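Local coordinates for protein cryptic loci regulator 2 (Schizosaccharomyces pombe 972h-, PDB 5IKJ) that promotes transcriptional silencing at heterochromatic loci, acting upstream of histone deacetylases and supporting nucleosome positioning as part of the SHREC repressor complex, at residues Ile257-Tyr269 with Phe532-Ala545. Residues are numbered along the deposited sequence; the frame is centred on the assembly and turned at random.
Sequences IPAIIVARNLINY and FYEYLLSEIDMVSA
V262 and A263 meet F532 and L536 where the C-terminal helix lies over an antiparallel sheet; a classic beta bulge, with both residues facing H291, turns their neighbouring side chains to the helix. The packing here is tight and apolar. V262, branched at CB, sets CG1 anti to its own N (chi1 -179°), 3.8 Å from F532 CE1, with the hydroxyl of Y533 beside the same methyl. A263 is small enough to admit L536, whose CD1 comes within 3.6 Å of A263 CB; A263 CB also lies at the edge of the F532 ring. Further along, N265 meets I540: its OD1 passes I540 CG2 at 3.4 Å but is bonded to H291, while ND2 is held by Q289. A leucine at this position would probably leave H291 and Q289 without these amide partners on the neighbouring strand 288-294. From V543 onward the contact changes to backbone bonding, with a single bridge between I267 and S544. Its outer side is exposed: V543 CG1 merely flanks I267 CG2, and N268, a polar residue suited to solvent, donates its backbone N to V543 O. Inward, the buried A545 N gives L266 O a nearly straight 2.7 Å bond, 174° at the hydrogen.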
loop_
_atom_site.group_PDB
_atom_site.type_symbol
_atom_site.label_atom_id
_atom_site.label_comp_id
_atom_site.label_asym_id
_atom_site.label_seq_id
_atom_site.Cartn_x
_atom_site.Cartn_y
_atom_site.Cartn_z
ATOM N N ILE A 257 8.690 -10.373 25.676
ATOM C CA ILE A 257 7.721 -9.319 25.957
ATOM C C ILE A 257 6.655 -9.350 24.859
ATOM O O ILE A 257 7.002 -9.261 23.675
ATOM C CB ILE A 257 8.398 -7.940 26.031
ATOM C CG1 ILE A 257 9.345 -7.883 27.233
ATOM C CG2 ILE A 257 7.358 -6.827 26.112
ATOM C CD1 ILE A 257 10.255 -6.674 27.241
ATOM N N PRO A 258 5.369 -9.468 25.195
ATOM C CA PRO A 258 4.333 -9.361 24.155
ATOM C C PRO A 258 4.196 -7.916 23.699
ATOM O O PRO A 258 4.136 -6.998 24.519
ATOM C CB PRO A 258 3.059 -9.857 24.855
ATOM C CG PRO A 258 3.491 -10.373 26.201
ATOM C CD PRO A 258 4.776 -9.693 26.523
ATOM N N ALA A 259 4.140 -7.717 22.384
ATOM C CA ALA A 259 4.148 -6.372 21.831
ATOM C C ALA A 259 3.330 -6.343 20.550
ATOM O O ALA A 259 2.994 -7.381 19.973
ATOM C CB ALA A 259 5.577 -5.892 21.562
ATOM N N ILE A 260 3.010 -5.127 20.111
ATOM C CA ILE A 260 2.336 -4.895 18.841
ATOM C C ILE A 260 3.151 -3.877 18.059
ATOM O O ILE A 260 3.586 -2.861 18.613
ATOM C CB ILE A 260 0.888 -4.402 19.031
ATOM C CG1 ILE A 260 0.199 -4.253 17.671
ATOM C CG2 ILE A 260 0.857 -3.077 19.787
ATOM C CD1 ILE A 260 -1.308 -4.327 17.744
ATOM N N ILE A 261 3.370 -4.155 16.777
ATOM C CA ILE A 261 4.068 -3.204 15.920
ATOM C C ILE A 261 3.169 -1.988 15.721
ATOM O O ILE A 261 2.060 -2.100 15.194
ATOM C CB ILE A 261 4.441 -3.844 14.576
ATOM C CG1 ILE A 261 5.186 -5.169 14.778
ATOM C CG2 ILE A 261 5.283 -2.877 13.734
ATOM C CD1 ILE A 261 6.585 -5.039 15.369
ATOM N N VAL A 262 3.636 -0.825 16.172
ATOM C CA VAL A 262 2.924 0.434 15.975
ATOM C C VAL A 262 3.461 1.227 14.786
ATOM O O VAL A 262 2.697 1.909 14.106
ATOM C CB VAL A 262 2.990 1.272 17.267
ATOM C CG1 VAL A 262 2.228 2.579 17.087
ATOM C CG2 VAL A 262 2.451 0.478 18.445
ATOM N N ALA A 263 4.763 1.179 14.532
ATOM C CA ALA A 263 5.390 2.000 13.504
ATOM C C ALA A 263 6.677 1.309 13.091
ATOM O O ALA A 263 7.131 0.360 13.733
ATOM C CB ALA A 263 5.660 3.426 14.008
ATOM N N ARG A 264 7.253 1.791 12.000
ATOM C CA ARG A 264 8.490 1.239 11.472
ATOM C C ARG A 264 9.014 2.226 10.444
ATOM O O ARG A 264 8.241 2.986 9.857
ATOM C CB ARG A 264 8.276 -0.142 10.835
ATOM C CG ARG A 264 7.571 -0.077 9.494
ATOM C CD ARG A 264 6.995 -1.412 9.074
ATOM N NE ARG A 264 6.327 -1.306 7.780
ATOM C CZ ARG A 264 5.753 -2.321 7.143
ATOM N NH1 ARG A 264 5.762 -3.535 7.675
ATOM N NH2 ARG A 264 5.169 -2.122 5.972
ATOM N N ASN A 265 10.328 2.224 10.244
ATOM C CA ASN A 265 10.944 3.148 9.306
ATOM C C ASN A 265 12.138 2.468 8.659
ATOM O O ASN A 265 12.789 1.614 9.267
ATOM C CB ASN A 265 11.381 4.444 9.996
ATOM C CG ASN A 265 12.401 4.202 11.091
ATOM O OD1 ASN A 265 12.046 3.961 12.244
ATOM N ND2 ASN A 265 13.679 4.258 10.732
ATOM N N LEU A 266 12.413 2.853 7.418
ATOM C CA LEU A 266 13.578 2.340 6.718
ATOM C C LEU A 266 14.845 2.985 7.269
ATOM O O LEU A 266 14.852 4.162 7.640
ATOM C CB LEU A 266 13.453 2.608 5.219
ATOM C CG LEU A 266 12.369 1.810 4.492
ATOM C CD1 LEU A 266 12.116 2.378 3.103
ATOM C CD2 LEU A 266 12.750 0.340 4.404
ATOM N N ILE A 267 15.918 2.206 7.320
ATOM C CA ILE A 267 17.193 2.675 7.851
ATOM C C ILE A 267 17.975 3.322 6.717
ATOM O O ILE A 267 18.188 2.706 5.667
ATOM C CB ILE A 267 17.991 1.523 8.485
ATOM C CG1 ILE A 267 17.089 0.636 9.351
ATOM C CG2 ILE A 267 19.121 2.087 9.338
ATOM C CD1 ILE A 267 17.740 -0.662 9.789
ATOM N N ASN A 268 18.407 4.563 6.928
ATOM C CA ASN A 268 19.133 5.295 5.896
ATOM C C ASN A 268 20.551 4.752 5.776
ATOM O O ASN A 268 21.321 4.783 6.742
ATOM C CB ASN A 268 19.157 6.786 6.225
ATOM C CG ASN A 268 19.892 7.608 5.180
ATOM O OD1 ASN A 268 20.969 7.233 4.715
ATOM N ND2 ASN A 268 19.310 8.741 4.806
ATOM N N TYR A 269 20.896 4.260 4.585
ATOM C CA TYR A 269 22.256 3.828 4.286
ATOM C C TYR A 269 22.900 4.669 3.192
ATOM O O TYR A 269 23.969 4.300 2.692
ATOM C CB TYR A 269 22.278 2.347 3.893
ATOM C CG TYR A 269 21.774 1.409 4.971
ATOM C CD1 TYR A 269 21.752 1.794 6.306
ATOM C CD2 TYR A 269 21.323 0.136 4.652
ATOM C CE1 TYR A 269 21.294 0.938 7.289
ATOM C CE2 TYR A 269 20.863 -0.727 5.630
ATOM C CZ TYR A 269 20.849 -0.319 6.946
ATOM O OH TYR A 269 20.393 -1.172 7.924
ATOM N N PHE A 532 4.052 8.879 22.197
ATOM C CA PHE A 532 4.769 7.868 21.426
ATOM C C PHE A 532 5.474 8.473 20.220
ATOM O O PHE A 532 6.657 8.211 19.976
ATOM C CB PHE A 532 3.781 6.789 20.977
ATOM C CG PHE A 532 4.421 5.627 20.268
ATOM C CD1 PHE A 532 4.617 5.655 18.897
ATOM C CD2 PHE A 532 4.808 4.499 20.973
ATOM C CE1 PHE A 532 5.197 4.584 18.245
ATOM C CE2 PHE A 532 5.388 3.426 20.325
ATOM C CZ PHE A 532 5.583 3.469 18.960
ATOM N N TYR A 533 4.755 9.291 19.452
ATOM C CA TYR A 533 5.293 9.831 18.213
ATOM C C TYR A 533 6.248 10.993 18.448
ATOM O O TYR A 533 7.097 11.261 17.589
ATOM C CB TYR A 533 4.136 10.245 17.303
ATOM C CG TYR A 533 3.226 9.083 16.988
ATOM C CD1 TYR A 533 3.506 8.223 15.935
ATOM C CD2 TYR A 533 2.105 8.826 17.764
ATOM C CE1 TYR A 533 2.685 7.150 15.653
ATOM C CE2 TYR A 533 1.278 7.754 17.491
ATOM C CZ TYR A 533 1.574 6.919 16.433
ATOM O OH TYR A 533 0.753 5.852 16.156
ATOM N N GLU A 534 6.202 11.577 19.639
ATOM C CA GLU A 534 7.154 12.600 20.018
ATOM C C GLU A 534 8.456 11.835 20.275
ATOM O O GLU A 534 9.484 12.140 19.689
ATOM C CB GLU A 534 6.698 13.352 21.263
ATOM C CG GLU A 534 7.731 14.328 21.799
ATOM C CD GLU A 534 7.116 15.504 22.528
ATOM O OE1 GLU A 534 5.997 15.368 23.059
ATOM O OE2 GLU A 534 7.760 16.569 22.571
ATOM N N TYR A 535 8.396 10.823 21.142
ATOM C CA TYR A 535 9.553 9.979 21.417
ATOM C C TYR A 535 10.125 9.396 20.130
ATOM O O TYR A 535 11.336 9.464 19.888
ATOM C CB TYR A 535 9.166 8.852 22.378
ATOM C CG TYR A 535 8.794 9.311 23.768
ATOM C CD1 TYR A 535 9.733 9.906 24.600
ATOM C CD2 TYR A 535 7.507 9.131 24.257
ATOM C CE1 TYR A 535 9.397 10.321 25.875
ATOM C CE2 TYR A 535 7.161 9.540 25.529
ATOM C CZ TYR A 535 8.110 10.135 26.335
ATOM O OH TYR A 535 7.766 10.544 27.603
ATOM N N LEU A 536 9.261 8.814 19.294
ATOM C CA LEU A 536 9.719 8.168 18.067
ATOM C C LEU A 536 10.560 9.123 17.229
ATOM O O LEU A 536 11.665 8.780 16.796
ATOM C CB LEU A 536 8.518 7.659 17.265
ATOM C CG LEU A 536 8.768 6.526 16.264
ATOM C CD1 LEU A 536 7.449 6.044 15.677
ATOM C CD2 LEU A 536 9.707 6.938 15.143
ATOM N N LEU A 537 10.042 10.316 16.993
ATOM C CA LEU A 537 10.752 11.287 16.185
ATOM C C LEU A 537 12.160 11.523 16.697
ATOM O O LEU A 537 13.096 11.656 15.919
ATOM C CB LEU A 537 9.991 12.604 16.134
ATOM C CG LEU A 537 10.663 13.641 15.251
ATOM C CD1 LEU A 537 11.042 13.017 13.925
ATOM C CD2 LEU A 537 9.767 14.844 15.043
ATOM N N SER A 538 12.307 11.574 18.011
ATOM C CA SER A 538 13.608 11.806 18.609
ATOM C C SER A 538 14.497 10.598 18.457
ATOM O O SER A 538 15.705 10.723 18.327
ATOM C CB SER A 538 13.460 12.132 20.090
ATOM O OG SER A 538 12.835 13.381 20.268
ATOM N N GLU A 539 13.889 9.423 18.478
ATOM C CA GLU A 539 14.656 8.187 18.382
ATOM C C GLU A 539 15.208 7.967 16.978
ATOM O O GLU A 539 16.300 7.408 16.826
ATOM C CB GLU A 539 13.784 7.001 18.794
ATOM C CG GLU A 539 14.563 5.730 19.100
ATOM C CD GLU A 539 15.159 5.726 20.496
ATOM O OE1 GLU A 539 14.799 6.604 21.308
ATOM O OE2 GLU A 539 15.990 4.839 20.783
ATOM N N ILE A 540 14.478 8.394 15.946
ATOM C CA ILE A 540 14.841 8.128 14.557
ATOM C C ILE A 540 15.249 9.395 13.816
ATOM O O ILE A 540 15.473 9.348 12.602
ATOM C CB ILE A 540 13.699 7.415 13.809
ATOM C CG1 ILE A 540 12.517 8.365 13.561
ATOM C CG2 ILE A 540 13.232 6.194 14.589
ATOM C CD1 ILE A 540 11.504 7.833 12.567
ATOM N N ASP A 541 15.352 10.531 14.511
ATOM C CA ASP A 541 15.520 11.811 13.828
ATOM C C ASP A 541 16.690 11.780 12.852
ATOM O O ASP A 541 16.604 12.337 11.751
ATOM C CB ASP A 541 15.717 12.929 14.855
ATOM C CG ASP A 541 15.370 14.303 14.304
ATOM O OD1 ASP A 541 15.604 14.547 13.101
ATOM O OD2 ASP A 541 14.861 15.141 15.079
ATOM N N MET A 542 17.790 11.132 13.233
ATOM C CA MET A 542 18.983 11.117 12.394
ATOM C C MET A 542 19.061 9.883 11.503
ATOM O O MET A 542 19.506 9.979 10.354
ATOM C CB MET A 542 20.242 11.186 13.265
ATOM C CG MET A 542 20.165 12.164 14.438
ATOM S SD MET A 542 19.634 13.826 13.982
ATOM C CE MET A 542 20.763 14.202 12.645
ATOM N N VAL A 543 18.621 8.728 12.001
ATOM C CA VAL A 543 18.970 7.467 11.359
ATOM C C VAL A 543 18.040 7.169 10.189
ATOM O O VAL A 543 18.484 6.709 9.131
ATOM C CB VAL A 543 18.951 6.334 12.404
ATOM C CG1 VAL A 543 19.396 5.012 11.783
ATOM C CG2 VAL A 543 19.832 6.694 13.605
ATOM N N SER A 544 16.748 7.437 10.349
ATOM C CA SER A 544 15.752 6.897 9.435
ATOM C C SER A 544 15.908 7.465 8.026
ATOM O O SER A 544 16.425 8.568 7.824
ATOM C CB SER A 544 14.346 7.191 9.957
ATOM O OG SER A 544 14.154 8.581 10.133
ATOM N N ALA A 545 15.457 6.684 7.046
ATOM C CA ALA A 545 15.370 7.152 5.674
ATOM C C ALA A 545 14.289 8.221 5.550
ATOM O O ALA A 545 13.364 8.307 6.365
ATOM C CB ALA A 545 15.070 5.990 4.725
#